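Local coordinates for protein alcohol dehydrogenase (Thermus thermophilus, PDB 2EIH) that binds zinc and probably acts as an NAD(P)-dependent oxidoreductase of the medium-chain alcohol dehydrogenase family, at residues 22-25 / 30-33. Numbering follows the deposited sequence.
Sequences VPEP and VRVR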
loop_
_atom_site.group_PDB
_atom_site.type_symbol
_atom_site.label_atom_id
_atom_site.label_comp_id
_atom_site.label_asym_id
_atom_site.label_seq_id
_atom_site.Cartn_x
_atom_site.Cartn_y
_atom_site.Cartn_z
ATOM N N VAL A 22 -31.396 3.843 35.602
ATOM C CA VAL A 22 -30.025 4.202 35.252
ATOM C C VAL A 22 -29.135 2.977 35.111
ATOM O O VAL A 22 -28.958 2.214 36.060
ATOM C CB VAL A 22 -29.394 5.116 36.313
ATOM C CG1 VAL A 22 -27.882 5.178 36.122
ATOM C CG2 VAL A 22 -29.992 6.506 36.217
ATOM N N PRO A 23 -28.547 2.783 33.918
ATOM C CA PRO A 23 -27.667 1.636 33.677
ATOM C C PRO A 23 -26.440 1.632 34.584
ATOM O O PRO A 23 -25.966 2.684 35.017
ATOM C CB PRO A 23 -27.309 1.778 32.198
ATOM C CG PRO A 23 -27.393 3.266 31.972
ATOM C CD PRO A 23 -28.640 3.637 32.719
ATOM N N GLU A 24 -25.934 0.442 34.875
ATOM C CA GLU A 24 -24.774 0.319 35.738
ATOM C C GLU A 24 -23.559 -0.196 34.966
ATOM O O GLU A 24 -23.625 -1.209 34.262
ATOM C CB GLU A 24 -25.103 -0.612 36.910
ATOM C CG GLU A 24 -24.579 -0.123 38.252
ATOM C CD GLU A 24 -25.073 1.275 38.594
ATOM O OE1 GLU A 24 -26.295 1.514 38.520
ATOM O OE2 GLU A 24 -24.245 2.131 38.960
ATOM N N PRO A 25 -22.426 0.509 35.089
ATOM C CA PRO A 25 -21.199 0.119 34.397
ATOM C C PRO A 25 -20.557 -1.176 34.884
ATOM O O PRO A 25 -20.339 -1.367 36.082
ATOM C CB PRO A 25 -20.300 1.332 34.600
ATOM C CG PRO A 25 -20.699 1.804 35.951
ATOM C CD PRO A 25 -22.212 1.730 35.885
ATOM N N VAL A 30 -17.959 2.226 31.615
ATOM C CA VAL A 30 -18.133 3.539 32.211
ATOM C C VAL A 30 -19.489 4.122 31.829
ATOM O O VAL A 30 -19.969 3.911 30.721
ATOM C CB VAL A 30 -16.967 4.490 31.785
ATOM C CG1 VAL A 30 -16.785 4.428 30.282
ATOM C CG2 VAL A 30 -17.247 5.910 32.250
ATOM N N ARG A 31 -20.113 4.822 32.772
ATOM C CA ARG A 31 -21.405 5.448 32.532
ATOM C C ARG A 31 -21.167 6.920 32.273
ATOM O O ARG A 31 -20.520 7.607 33.062
ATOM C CB ARG A 31 -22.337 5.291 33.738
ATOM C CG ARG A 31 -23.682 6.011 33.588
ATOM C CD ARG A 31 -24.640 5.648 34.707
ATOM N NE ARG A 31 -24.293 6.264 35.980
ATOM C CZ ARG A 31 -24.365 5.637 37.149
ATOM N NH1 ARG A 31 -24.763 4.373 37.203
ATOM N NH2 ARG A 31 -24.046 6.272 38.266
ATOM N N VAL A 32 -21.697 7.405 31.164
ATOM C CA VAL A 32 -21.520 8.796 30.810
ATOM C C VAL A 32 -22.806 9.581 31.024
ATOM O O VAL A 32 -23.893 9.107 30.699
ATOM C CB VAL A 32 -21.092 8.910 29.333
ATOM C CG1 VAL A 32 -20.981 10.365 28.931
ATOM C CG2 VAL A 32 -19.770 8.188 29.126
ATOM N N ARG A 33 -22.689 10.772 31.597
ATOM C CA ARG A 33 -23.854 11.619 31.769
ATOM C C ARG A 33 -23.812 12.461 30.496
ATOM O O ARG A 33 -22.906 13.283 30.316
ATOM C CB ARG A 33 -23.696 12.492 33.002
ATOM C CG ARG A 33 -24.958 13.211 33.420
ATOM C CD ARG A 33 -24.769 13.830 34.788
ATOM N NE ARG A 33 -23.843 14.964 34.765
ATOM C CZ ARG A 33 -24.151 16.151 34.247
ATOM N NH1 ARG A 33 -25.359 16.351 33.715
ATOM N NH2 ARG A 33 -23.270 17.140 34.266
#
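Val22 lays its CG1 methyl over one face of the Arg31 guanidinium, 3.4 Å from NH1, and the two side chains meet at about a right angle. That methyl also lies 3.6 Å from Arg31 CD. Pro23 contributes its backbone carbonyl: Arg31 NH1 donates to Pro23 O over 3.0 Å in a nearly straight bond (162°), with the oxygen close to the guanidinium plane. Glu24 starts out facing away from the strand, but a bend at chi2 brings its carboxylate back to form a salt bridge, OE2 to Arg31 NH1 at 2.9 Å. The carboxylate and guanidinium planes are almost perpendicular, 83° apart; NH1 meets OE2 from above the carboxylate plane, the groups do not pair side by side, and the bond is clearly bent (N-H...O 140°). NH1 thus serves two acceptors, while NH2 of the same group forms a salt bridge with Asp70 on the adjacent strand 64-72. Pro25 packs its ring against the strand in van der Waals contact, CB 3.9 Å from Val30 CA and CD 4.2 Å from Arg31 CB. Through Arg31 the proline-rich loop between strands 15-19 and 29-38 is held to the latter, consistent with the GroES-like domain of medium-chain dehydrogenases, to which strand 29-38 belongs.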